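Coenzyme A transferase (Yersinia pestis, PDB 3QLI) probably transfers coenzyme A from an acyl-CoA thioester to a free carboxylic acid such as acetate. Local coordinates at residues S34-G39 with T143-V148; K56-R61 with N92-Y97; F157-G162 with R174-E179. One frame throughout, in Å; residues are numbered along the deposited sequence.

How the contacts relate
Contact 1 joins the loop 34-39, which leads into strand 41-44, to strand 143-148 and so closes a loop of more than a hundred residues. Contact 2, between helix 52-63 and strand 94-98, is nested inside that loop. Contact 3 follows in series, closing a short connection from 157-162 to 174-179 that contains helix 166-172. All three reach the same six-stranded parallel sheet. Contacts 1 and 2 meet where Ile36 O lies 2.8 Å from Arg61 NH1, a probable hydrogen bond; contacts 1 and 3 share neighbouring strands, with Val148 N 2.8 Å from Glu179 O. Contacts 2 and 3 do not touch, their centres lying about 19 Å apart.

Contact 1 of 3, residues S34-G39 with T143-V148; sequences SSIASG and TFMHTV
Ile36 and Thr143 meet with their side chains crossing at about a right angle, and CG1 of Ile36 comes 3.9 Å from OG1 of Thr143. No hydrogen bond spans the two segments, and this approach of a methylene to a hydroxyl oxygen is a van der Waals contact. The isoleucine branch is set by its first torsion: CG1 stands anti to the carbonyl carbon (chi1 -64°), and the second torsion extends the chain, carrying the terminal methyl on toward Met145. There CD1 of Ile36 lies 4.5 Å from SD of Met145, a loose apolar contact made by the sulfur rather than by the methyl beyond it. Thr143 and Met145, two residues apart on one strand, both point their CB toward the loop, and their side chains therefore lie on the same face of the sheet. That sheet is the parallel, Rossmann-like one of the N-terminal family region, and 143-148 runs in it between strands 41-44 and 175-180. Phe144 uses the other face, where it packs on Ser166, Ile169 and Ala170 of helix 166-172. Leu42 of strand 41-44 touches Ile36, Thr143 and Met145 alike, and so packs into the same buried cluster. From the other neighbouring strand, 175-180, Ile177 is touched by the side chain of Thr143.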
ATOM      1  N   SER A  34      27.486   0.672  29.987  1.00 18.69           N
ATOM      2  CA  SER A  34      28.837   0.114  29.944  1.00 18.90           C
ATOM      3  C   SER A  34      28.886  -1.329  29.452  1.00 22.54           C
ATOM      4  O   SER A  34      29.932  -1.796  28.997  1.00 23.49           O
ATOM      5  CB  SER A  34      29.508   0.208  31.315  1.00 21.17           C
ATOM      6  OG  SER A  34      28.919  -0.705  32.224  1.00 24.99           O
ATOM      7  N   SER A  35      27.770  -2.047  29.541  1.00 18.34           N
ATOM      8  CA  SER A  35      27.800  -3.466  29.184  1.00 18.01           C
ATOM      9  C   SER A  35      27.211  -3.771  27.819  1.00 18.59           C
ATOM     10  O   SER A  35      27.139  -4.931  27.433  1.00 19.11           O
ATOM     11  CB  SER A  35      27.122  -4.318  30.253  1.00 20.43           C
ATOM     12  OG  SER A  35      25.751  -3.970  30.351  1.00 25.24           O
ATOM     13  N   ILE A  36      26.803  -2.737  27.087  1.00 16.32           N
ATOM     14  CA  ILE A  36      26.329  -2.899  25.723  1.00 17.03           C
ATOM     15  C   ILE A  36      27.472  -3.462  24.880  1.00 20.20           C
ATOM     16  O   ILE A  36      28.569  -2.904  24.874  1.00 19.43           O
ATOM     17  CB  ILE A  36      25.858  -1.546  25.126  1.00 17.87           C
ATOM     18  CG1 ILE A  36      24.636  -1.009  25.894  1.00 14.94           C
ATOM     19  CG2 ILE A  36      25.528  -1.705  23.644  1.00 14.69           C
ATOM     20  CD1 ILE A  36      24.261   0.426  25.536  1.00 15.99           C
ATOM     21  N   ALA A  37      27.226  -4.572  24.190  1.00 14.97           N
ATOM     22  CA  ALA A  37      28.273  -5.204  23.376  1.00 17.70           C
ATOM     23  C   ALA A  37      28.561  -4.444  22.085  1.00 20.39           C
ATOM     24  O   ALA A  37      27.661  -3.823  21.501  1.00 17.13           O
ATOM     25  CB  ALA A  37      27.894  -6.663  23.057  1.00 17.11           C
ATOM     26  N   SER A  38      29.817  -4.485  21.638  1.00 14.06           N
ATOM     27  CA  SER A  38      30.134  -4.022  20.306  1.00 13.89           C
ATOM     28  C   SER A  38      29.476  -4.989  19.332  1.00 15.52           C
ATOM     29  O   SER A  38      29.146  -6.116  19.699  1.00 16.55           O
ATOM     30  CB  SER A  38      31.656  -4.009  20.098  1.00 18.92           C
ATOM     31  OG  SER A  38      32.260  -2.947  20.829  1.00 19.97           O
ATOM     32  N   GLY A  39      29.283  -4.569  18.091  1.00 14.25           N
ATOM     33  CA  GLY A  39      28.666  -5.447  17.108  1.00 16.30           C
ATOM     34  C   GLY A  39      27.243  -5.867  17.465  1.00 20.94           C
ATOM     35  O   GLY A  39      26.774  -6.911  17.001  1.00 21.39           O
ATOM     36  N   THR A 143      19.651  -4.105  22.914  1.00 12.91           N
ATOM     37  CA  THR A 143      19.425  -3.108  23.964  1.00 12.60           C
ATOM     38  C   THR A 143      18.427  -2.074  23.486  1.00 11.59           C
ATOM     39  O   THR A 143      18.540  -1.562  22.364  1.00 12.94           O
ATOM     40  CB  THR A 143      20.725  -2.356  24.347  1.00 16.42           C
ATOM     41  OG1 THR A 143      21.725  -3.295  24.760  1.00 17.22           O
ATOM     42  CG2 THR A 143      20.449  -1.388  25.506  1.00 12.45           C
ATOM     43  N   PHE A 144      17.439  -1.786  24.332  1.00 11.52           N
ATOM     44  CA  PHE A 144      16.484  -0.722  24.065  1.00 11.95           C
ATOM     45  C   PHE A 144      16.532   0.312  25.197  1.00 13.30           C
ATOM     46  O   PHE A 144      16.576  -0.063  26.372  1.00 13.73           O
ATOM     47  CB  PHE A 144      15.066  -1.291  23.921  1.00 11.92           C
ATOM     48  CG  PHE A 144      14.076  -0.293  23.396  1.00 11.65           C
ATOM     49  CD1 PHE A 144      14.182   0.180  22.093  1.00 10.84           C
ATOM     50  CD2 PHE A 144      13.051   0.187  24.204  1.00 10.84           C
ATOM     51  CE1 PHE A 144      13.285   1.108  21.598  1.00 12.09           C
ATOM     52  CE2 PHE A 144      12.146   1.138  23.711  1.00 12.11           C
ATOM     53  CZ  PHE A 144      12.260   1.593  22.418  1.00 10.96           C
ATOM     54  N   MET A 145      16.556   1.599  24.837  1.00 10.13           N
ATOM     55  CA  MET A 145      16.604   2.686  25.822  1.00 13.20           C
ATOM     56  C   MET A 145      15.469   3.675  25.550  1.00 13.09           C
ATOM     57  O   MET A 145      15.230   4.049  24.401  1.00 12.07           O
ATOM     58  CB  MET A 145      17.975   3.402  25.772  1.00 12.12           C
ATOM     59  CG  MET A 145      19.154   2.412  25.701  1.00 15.22           C
ATOM     60  SD  MET A 145      20.753   3.088  26.240  1.00 18.08           S
ATOM     61  CE  MET A 145      20.956   4.355  24.995  1.00 14.52           C
ATOM     62  N   HIS A 146      14.779   4.106  26.604  1.00 10.80           N
ATOM     63  CA  HIS A 146      13.593   4.963  26.456  1.00 12.78           C
ATOM     64  C   HIS A 146      13.436   5.778  27.752  1.00 12.11           C
ATOM     65  O   HIS A 146      13.639   5.245  28.853  1.00 12.58           O
ATOM     66  CB  HIS A 146      12.366   4.062  26.223  1.00 11.76           C
ATOM     67  CG  HIS A 146      11.172   4.741  25.604  1.00 15.78           C
ATOM     68  ND1 HIS A 146      10.355   5.616  26.296  1.00 13.20           N
ATOM     69  CD2 HIS A 146      10.604   4.590  24.384  1.00 12.31           C
ATOM     70  CE1 HIS A 146       9.362   6.007  25.509  1.00 13.97           C
ATOM     71  NE2 HIS A 146       9.491   5.401  24.341  1.00 14.64           N
ATOM     72  N   THR A 147      13.101   7.058  27.622  1.00 12.13           N
ATOM     73  CA  THR A 147      12.733   7.899  28.777  1.00 13.39           C
ATOM     74  C   THR A 147      11.334   7.510  29.280  1.00 13.99           C
ATOM     75  O   THR A 147      10.424   7.268  28.475  1.00 14.91           O
ATOM     76  CB  THR A 147      12.743   9.388  28.371  1.00 14.49           C
ATOM     77  OG1 THR A 147      14.052   9.737  27.882  1.00 16.26           O
ATOM     78  CG2 THR A 147      12.335  10.316  29.536  1.00 12.46           C
ATOM     79  N   VAL A 148      11.169   7.420  30.597  1.00 11.73           N
ATOM     80  CA  VAL A 148       9.894   6.986  31.172  1.00 11.14           C
ATOM     81  C   VAL A 148       9.496   7.913  32.297  1.00 14.06           C
ATOM     82  O   VAL A 148      10.321   8.647  32.821  1.00 14.70           O
ATOM     83  CB  VAL A 148       9.959   5.555  31.727  1.00 14.21           C
ATOM     84  CG1 VAL A 148      10.309   4.558  30.605  1.00 12.03           C
ATOM     85  CG2 VAL A 148      10.947   5.468  32.888  1.00 12.67           C
TER

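Contact 2 of 3, residues K56-R61 with N92-Y97; sequences KALADR and NRIKPY
Ala59 and Ile94 mark the nearest backbone approach between helical residues 56-61 and segment 92-97, their CA atoms being 8.1 Å apart. The first segment is continuous helix, as the bonds from Asp60 N to Lys56 O (2.9 Å) and from Arg61 N to Ala57 O (3.0 Å) attest; the second leaves a loop and becomes strand at Ile94. At this separation no hydrogen bond passes between them, and side chains fill the interval. Ile94 reaches across with CB directed toward the helix, and its CD1 methyl does the touching. That methyl meets the helix at three points: 4.3 Å from CG of Leu58, 4.2 Å from the carbonyl oxygen of Leu58 and 4.3 Å from CA of Ala59. It therefore rests against backbone as well as side chain, beside a residue whose own side chain is a single methyl. Leu58 holds its CG anti to the backbone N (chi1 -177°), which brings the branch closer to the strand than its CB direction alone would. Leu70 and Val72 of the adjacent strand 70-74 extend the apolar surface, packing on Leu58 and Ile94 respectively. Strand 94-98 is the outermost on its side of the parallel sheet within this chain, and helix 52-63 packing on one face of that sheet is the layered alpha/beta arrangement of a Rossmann-like fold.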
ATOM      1  N   LYS A  56      24.046  10.551  25.936  1.00 19.09           N
ATOM      2  CA  LYS A  56      25.319  11.234  26.170  1.00 19.02           C
ATOM      3  C   LYS A  56      26.371  10.238  26.652  1.00 18.62           C
ATOM      4  O   LYS A  56      27.518  10.247  26.179  1.00 20.35           O
ATOM      5  CB  LYS A  56      25.161  12.378  27.176  1.00 21.46           C
ATOM      6  CG  LYS A  56      26.477  13.072  27.522  1.00 22.29           C
ATOM      7  CD  LYS A  56      26.249  14.190  28.532  1.00 32.24           C
ATOM      8  CE  LYS A  56      27.568  14.795  28.989  1.00 41.12           C
ATOM      9  NZ  LYS A  56      28.092  15.776  28.002  1.00 43.94           N
ATOM     10  N   ALA A  57      25.987   9.371  27.587  1.00 14.71           N
ATOM     11  CA  ALA A  57      26.925   8.393  28.136  1.00 17.69           C
ATOM     12  C   ALA A  57      27.394   7.384  27.067  1.00 19.29           C
ATOM     13  O   ALA A  57      28.559   6.977  27.029  1.00 15.87           O
ATOM     14  CB  ALA A  57      26.304   7.669  29.335  1.00 16.42           C
ATOM     15  N   LEU A  58      26.484   6.983  26.191  1.00 16.96           N
ATOM     16  CA  LEU A  58      26.858   6.084  25.111  1.00 15.39           C
ATOM     17  C   LEU A  58      27.822   6.776  24.142  1.00 17.64           C
ATOM     18  O   LEU A  58      28.815   6.185  23.725  1.00 17.43           O
ATOM     19  CB  LEU A  58      25.608   5.577  24.376  1.00 15.10           C
ATOM     20  CG  LEU A  58      25.811   4.563  23.245  1.00 16.09           C
ATOM     21  CD1 LEU A  58      26.704   3.366  23.696  1.00 14.38           C
ATOM     22  CD2 LEU A  58      24.437   4.085  22.733  1.00 15.02           C
ATOM     23  N   ALA A  59      27.527   8.023  23.778  1.00 17.11           N
ATOM     24  CA  ALA A  59      28.401   8.780  22.879  1.00 17.15           C
ATOM     25  C   ALA A  59      29.797   8.933  23.493  1.00 19.45           C
ATOM     26  O   ALA A  59      30.817   8.777  22.808  1.00 19.36           O
ATOM     27  CB  ALA A  59      27.802  10.159  22.576  1.00 17.87           C
ATOM     28  N   ASP A  60      29.843   9.253  24.780  1.00 20.87           N
ATOM     29  CA  ASP A  60      31.118   9.347  25.488  1.00 21.71           C
ATOM     30  C   ASP A  60      31.898   8.032  25.413  1.00 22.73           C
ATOM     31  O   ASP A  60      33.134   8.020  25.270  1.00 21.19           O
ATOM     32  CB  ASP A  60      30.892   9.764  26.949  1.00 21.92           C
ATOM     33  CG  ASP A  60      30.356  11.187  27.085  1.00 25.03           C
ATOM     34  OD1 ASP A  60      30.247  11.904  26.062  1.00 27.45           O
ATOM     35  OD2 ASP A  60      30.040  11.595  28.231  1.00 30.39           O
ATOM     36  N   ARG A  61      31.178   6.915  25.485  1.00 19.41           N
ATOM     37  CA  ARG A  61      31.808   5.610  25.404  1.00 20.68           C
ATOM     38  C   ARG A  61      32.492   5.410  24.042  1.00 22.31           C
ATOM     39  O   ARG A  61      33.600   4.869  23.957  1.00 23.19           O
ATOM     40  CB  ARG A  61      30.780   4.507  25.680  1.00 22.35           C
ATOM     41  CG  ARG A  61      31.386   3.294  26.318  1.00 25.46           C
ATOM     42  CD  ARG A  61      30.413   2.144  26.508  1.00 20.91           C
ATOM     43  NE  ARG A  61      31.144   0.903  26.304  1.00 21.16           N
ATOM     44  CZ  ARG A  61      30.599  -0.289  26.097  1.00 22.21           C
ATOM     45  NH1 ARG A  61      29.279  -0.442  26.101  1.00 16.11           N
ATOM     46  NH2 ARG A  61      31.391  -1.336  25.906  1.00 22.52           N
ATOM     47  N   ASN A  92      32.074   6.267  12.828  1.00 26.49           N
ATOM     48  CA  ASN A  92      32.882   5.067  12.626  1.00 24.97           C
ATOM     49  C   ASN A  92      32.699   4.025  13.725  1.00 26.34           C
ATOM     50  O   ASN A  92      33.218   2.914  13.630  1.00 26.65           O
ATOM     51  CB  ASN A  92      34.361   5.437  12.507  1.00 27.43           C
ATOM     52  CG  ASN A  92      34.921   6.025  13.789  1.00 31.37           C
ATOM     53  OD1 ASN A  92      34.280   6.852  14.438  1.00 31.67           O
ATOM     54  ND2 ASN A  92      36.123   5.601  14.160  1.00 38.79           N
ATOM     55  N   ARG A  93      31.959   4.388  14.765  1.00 21.46           N
ATOM     56  CA  ARG A  93      31.738   3.497  15.899  1.00 17.74           C
ATOM     57  C   ARG A  93      30.266   3.256  16.186  1.00 18.11           C
ATOM     58  O   ARG A  93      29.878   2.155  16.558  1.00 17.43           O
ATOM     59  CB  ARG A  93      32.421   4.052  17.150  1.00 18.91           C
ATOM     60  CG  ARG A  93      33.953   3.957  17.084  1.00 20.92           C
ATOM     61  CD  ARG A  93      34.631   4.497  18.327  1.00 22.71           C
ATOM     62  NE  ARG A  93      36.073   4.284  18.237  1.00 26.85           N
ATOM     63  CZ  ARG A  93      36.682   3.142  18.550  1.00 32.01           C
ATOM     64  NH1 ARG A  93      35.979   2.099  18.994  1.00 25.91           N
ATOM     65  NH2 ARG A  93      38.001   3.045  18.427  1.00 31.11           N
ATOM     66  N   ILE A  94      29.455   4.301  16.049  1.00 15.88           N
ATOM     67  CA  ILE A  94      28.008   4.171  16.216  1.00 17.85           C
ATOM     68  C   ILE A  94      27.382   4.390  14.853  1.00 18.31           C
ATOM     69  O   ILE A  94      27.439   5.488  14.321  1.00 18.97           O
ATOM     70  CB  ILE A  94      27.462   5.196  17.219  1.00 16.77           C
ATOM     71  CG1 ILE A  94      28.120   4.973  18.587  1.00 19.49           C
ATOM     72  CG2 ILE A  94      25.931   5.097  17.309  1.00 17.55           C
ATOM     73  CD1 ILE A  94      27.751   5.983  19.636  1.00 19.29           C
ATOM     74  N   LYS A  95      26.800   3.338  14.283  1.00 13.67           N
ATOM     75  CA  LYS A  95      26.319   3.387  12.906  1.00 16.16           C
ATOM     76  C   LYS A  95      24.819   3.689  12.851  1.00 18.60           C
ATOM     77  O   LYS A  95      24.014   2.919  13.370  1.00 18.98           O
ATOM     78  CB  LYS A  95      26.572   2.046  12.213  1.00 17.55           C
ATOM     79  CG  LYS A  95      27.961   1.462  12.409  1.00 20.13           C
ATOM     80  CD  LYS A  95      29.040   2.427  11.962  1.00 23.83           C
ATOM     81  CE  LYS A  95      30.404   1.757  11.931  1.00 30.59           C
ATOM     82  NZ  LYS A  95      30.422   0.587  11.002  1.00 37.15           N
ATOM     83  N   PRO A  96      24.438   4.813  12.226  1.00 19.23           N
ATOM     84  CA  PRO A  96      23.010   5.129  12.120  1.00 17.87           C
ATOM     85  C   PRO A  96      22.343   4.236  11.095  1.00 17.95           C
ATOM     86  O   PRO A  96      22.664   4.299   9.904  1.00 17.44           O
ATOM     87  CB  PRO A  96      23.003   6.582  11.634  1.00 17.32           C
ATOM     88  CG  PRO A  96      24.377   7.111  12.000  1.00 18.12           C
ATOM     89  CD  PRO A  96      25.286   5.941  11.802  1.00 18.76           C
ATOM     90  N   TYR A  97      21.445   3.379  11.573  1.00 16.68           N
ATOM     91  CA  TYR A  97      20.594   2.575  10.706  1.00 14.57           C
ATOM     92  C   TYR A  97      19.229   3.224  10.806  1.00 16.43           C
ATOM     93  O   TYR A  97      18.314   2.711  11.438  1.00 15.70           O
ATOM     94  CB  TYR A  97      20.604   1.098  11.141  1.00 15.02           C
ATOM     95  CG  TYR A  97      21.778   0.363  10.517  1.00 17.63           C
ATOM     96  CD1 TYR A  97      21.580  -0.636   9.567  1.00 16.61           C
ATOM     97  CD2 TYR A  97      23.088   0.728  10.824  1.00 16.19           C
ATOM     98  CE1 TYR A  97      22.655  -1.280   8.966  1.00 19.38           C
ATOM     99  CE2 TYR A  97      24.179   0.092  10.213  1.00 16.82           C
ATOM    100  CZ  TYR A  97      23.950  -0.909   9.291  1.00 19.52           C
ATOM    101  OH  TYR A  97      25.007  -1.552   8.684  1.00 19.65           O
TER

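Contact 3 of 3, residues F157-G162 with R174-E179; sequences FSLGVG and RRFIVE
Val178 and Phe157 have the most surface buried here, followed equally by Phe176 and Leu159, and the first two meet directly: CG2 of Val178 stands over one face of the Phe157 ring, 4.5 Å from CE1. The contact is apolar, and no hydrogen bond joins the two segments. Val178 uses its two methyls in different directions, for its CG1 lies 3.4 Å above the plane of the Phe176 ring, offset toward the rim. One valine thus separates two phenyl rings, offering a different branch to each. Phe176 has CG anti to the backbone N (chi1 179°), an extended setting that carries the ring forward to the other segment. There Leu159 answers with CD2, which approaches CZ of Phe176 obliquely at 4.3 Å. The leucine starts a type II' beta turn ending at Gly162, whose N is 3.1 Å from the carbonyl oxygen of Leu159. Just before it, Ser158 forms an ST turn: its OG accepts from the backbone N of Gly160 at 2.9 Å, with an N-H...O angle of 153°, and also takes a hydrogen bond from Val187 N. Phe176 and Val178 alternate with Ile177, whose side chain lies on the other face of the parallel sheet and touches Leu54 of helix 52-63. Strand 175-180 is flanked there by 143-148 and 201-204, and Val148 and Ile202, one from each, both pack on Phe157 and Val178. Strand 156-158 itself pairs antiparallel with 193-195, so this contact seats a small two-stranded sheet against one face of the parallel sheet.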
ATOM      1  N   PHE A 157       6.426   1.972  35.301  1.00 14.21           N
ATOM      2  CA  PHE A 157       6.838   3.193  34.615  1.00 16.54           C
ATOM      3  C   PHE A 157       5.953   3.352  33.389  1.00 20.16           C
ATOM      4  O   PHE A 157       5.465   2.364  32.846  1.00 22.97           O
ATOM      5  CB  PHE A 157       8.276   3.055  34.104  1.00 14.61           C
ATOM      6  CG  PHE A 157       9.277   2.720  35.160  1.00 15.98           C
ATOM      7  CD1 PHE A 157       9.978   3.723  35.808  1.00 18.09           C
ATOM      8  CD2 PHE A 157       9.559   1.395  35.474  1.00 16.32           C
ATOM      9  CE1 PHE A 157      10.932   3.421  36.767  1.00 15.46           C
ATOM     10  CE2 PHE A 157      10.504   1.086  36.439  1.00 17.93           C
ATOM     11  CZ  PHE A 157      11.197   2.110  37.087  1.00 17.74           C
ATOM     12  N   SER A 158       5.772   4.576  32.917  1.00 15.32           N
ATOM     13  CA  SER A 158       5.053   4.771  31.666  1.00 15.13           C
ATOM     14  C   SER A 158       5.989   5.216  30.547  1.00 13.84           C
ATOM     15  O   SER A 158       6.871   6.049  30.762  1.00 14.07           O
ATOM     16  CB  SER A 158       3.960   5.838  31.856  1.00 17.42           C
ATOM     17  OG  SER A 158       3.371   6.190  30.623  1.00 19.85           O
ATOM     18  N   LEU A 159       5.766   4.688  29.340  1.00 13.17           N
ATOM     19  CA  LEU A 159       6.432   5.193  28.136  1.00 13.84           C
ATOM     20  C   LEU A 159       5.989   6.619  27.738  1.00 14.40           C
ATOM     21  O   LEU A 159       6.581   7.244  26.845  1.00 15.79           O
ATOM     22  CB  LEU A 159       6.183   4.239  26.963  1.00 12.58           C
ATOM     23  CG  LEU A 159       6.773   2.836  27.133  1.00 12.80           C
ATOM     24  CD1 LEU A 159       6.393   1.989  25.931  1.00 17.48           C
ATOM     25  CD2 LEU A 159       8.288   2.906  27.291  1.00 14.68           C
ATOM     26  N   GLY A 160       4.944   7.132  28.374  1.00 14.61           N
ATOM     27  CA  GLY A 160       4.590   8.532  28.195  1.00 13.83           C
ATOM     28  C   GLY A 160       4.247   8.928  26.769  1.00 14.26           C
ATOM     29  O   GLY A 160       3.240   8.472  26.220  1.00 14.97           O
ATOM     30  N   VAL A 161       5.064   9.798  26.188  1.00 11.86           N
ATOM     31  CA  VAL A 161       4.857  10.307  24.834  1.00 13.32           C
ATOM     32  C   VAL A 161       4.965   9.238  23.754  1.00 14.78           C
ATOM     33  O   VAL A 161       4.437   9.396  22.657  1.00 14.79           O
ATOM     34  CB  VAL A 161       5.814  11.468  24.498  1.00 14.31           C
ATOM     35  CG1 VAL A 161       5.425  12.714  25.269  1.00 15.20           C
ATOM     36  CG2 VAL A 161       7.249  11.074  24.787  1.00 13.70           C
ATOM     37  N   GLY A 162       5.683   8.165  24.054  1.00 14.17           N
ATOM     38  CA  GLY A 162       5.870   7.118  23.073  1.00 14.88           C
ATOM     39  C   GLY A 162       5.275   5.748  23.324  1.00 13.71           C
ATOM     40  O   GLY A 162       5.364   5.197  24.416  1.00 13.66           O
ATOM     41  N   ARG A 174      16.694  -7.664  24.434  1.00 13.16           N
ATOM     42  CA  ARG A 174      17.296  -8.531  25.436  1.00 13.33           C
ATOM     43  C   ARG A 174      17.639  -7.799  26.738  1.00 16.00           C
ATOM     44  O   ARG A 174      17.692  -8.416  27.812  1.00 15.26           O
ATOM     45  CB  ARG A 174      18.485  -9.287  24.825  1.00 16.86           C
ATOM     46  CG  ARG A 174      17.988 -10.295  23.784  1.00 18.01           C
ATOM     47  CD  ARG A 174      19.109 -11.058  23.103  1.00 18.47           C
ATOM     48  NE  ARG A 174      19.539 -10.429  21.857  1.00 19.63           N
ATOM     49  CZ  ARG A 174      18.929 -10.596  20.690  1.00 21.66           C
ATOM     50  NH1 ARG A 174      17.846 -11.354  20.613  1.00 23.80           N
ATOM     51  NH2 ARG A 174      19.399 -10.000  19.603  1.00 21.23           N
ATOM     52  N   ARG A 175      17.849  -6.484  26.637  1.00 14.83           N
ATOM     53  CA  ARG A 175      17.956  -5.596  27.806  1.00 17.25           C
ATOM     54  C   ARG A 175      17.153  -4.300  27.571  1.00 16.12           C
ATOM     55  O   ARG A 175      17.146  -3.745  26.471  1.00 14.43           O
ATOM     56  CB  ARG A 175      19.424  -5.243  28.121  1.00 15.82           C
ATOM     57  CG  ARG A 175      20.300  -6.424  28.523  1.00 17.79           C
ATOM     58  CD  ARG A 175      19.907  -6.981  29.897  1.00 19.09           C
ATOM     59  NE  ARG A 175      20.920  -7.903  30.419  1.00 18.05           N
ATOM     60  CZ  ARG A 175      20.768  -8.643  31.511  1.00 21.43           C
ATOM     61  NH1 ARG A 175      19.637  -8.582  32.208  1.00 15.89           N
ATOM     62  NH2 ARG A 175      21.751  -9.442  31.915  1.00 17.60           N
ATOM     63  N   PHE A 176      16.488  -3.827  28.619  1.00 13.90           N
ATOM     64  CA  PHE A 176      15.707  -2.598  28.558  1.00 14.73           C
ATOM     65  C   PHE A 176      16.213  -1.646  29.635  1.00 14.43           C
ATOM     66  O   PHE A 176      16.186  -1.977  30.824  1.00 15.62           O
ATOM     67  CB  PHE A 176      14.226  -2.920  28.770  1.00 13.05           C
ATOM     68  CG  PHE A 176      13.320  -1.719  28.743  1.00 14.98           C
ATOM     69  CD1 PHE A 176      13.549  -0.668  27.860  1.00 13.76           C
ATOM     70  CD2 PHE A 176      12.220  -1.655  29.589  1.00 15.53           C
ATOM     71  CE1 PHE A 176      12.695   0.431  27.820  1.00 14.86           C
ATOM     72  CE2 PHE A 176      11.367  -0.548  29.561  1.00 13.12           C
ATOM     73  CZ  PHE A 176      11.602   0.486  28.673  1.00 13.10           C
ATOM     74  N   ILE A 177      16.693  -0.481  29.213  1.00 12.02           N
ATOM     75  CA  ILE A 177      17.268   0.505  30.128  1.00 12.78           C
ATOM     76  C   ILE A 177      16.397   1.749  30.100  1.00 14.41           C
ATOM     77  O   ILE A 177      16.155   2.306  29.025  1.00 15.14           O
ATOM     78  CB  ILE A 177      18.681   0.928  29.671  1.00 12.77           C
ATOM     79  CG1 ILE A 177      19.549  -0.310  29.425  1.00 14.79           C
ATOM     80  CG2 ILE A 177      19.314   1.892  30.686  1.00 15.35           C
ATOM     81  CD1 ILE A 177      20.955   0.022  28.919  1.00 15.21           C
ATOM     82  N   VAL A 178      15.917   2.196  31.263  1.00 13.75           N
ATOM     83  CA  VAL A 178      15.053   3.379  31.283  1.00 12.88           C
ATOM     84  C   VAL A 178      15.737   4.603  31.883  1.00 15.44           C
ATOM     85  O   VAL A 178      16.613   4.496  32.743  1.00 15.70           O
ATOM     86  CB  VAL A 178      13.737   3.128  32.041  1.00 14.35           C
ATOM     87  CG1 VAL A 178      13.022   1.909  31.475  1.00 14.65           C
ATOM     88  CG2 VAL A 178      14.008   2.961  33.523  1.00 13.06           C
ATOM     89  N   GLU A 179      15.319   5.766  31.407  1.00 13.87           N
ATOM     90  CA  GLU A 179      15.738   7.032  31.972  1.00 14.57           C
ATOM     91  C   GLU A 179      14.493   7.705  32.538  1.00 15.75           C
ATOM     92  O   GLU A 179      13.632   8.186  31.792  1.00 13.95           O
ATOM     93  CB  GLU A 179      16.389   7.893  30.892  1.00 13.64           C
ATOM     94  CG  GLU A 179      16.806   9.289  31.357  1.00 17.11           C
ATOM     95  CD  GLU A 179      17.856   9.896  30.440  1.00 17.54           C
ATOM     96  OE1 GLU A 179      18.663   9.118  29.877  1.00 16.00           O
ATOM     97  OE2 GLU A 179      17.883  11.140  30.278  1.00 16.39           O
TER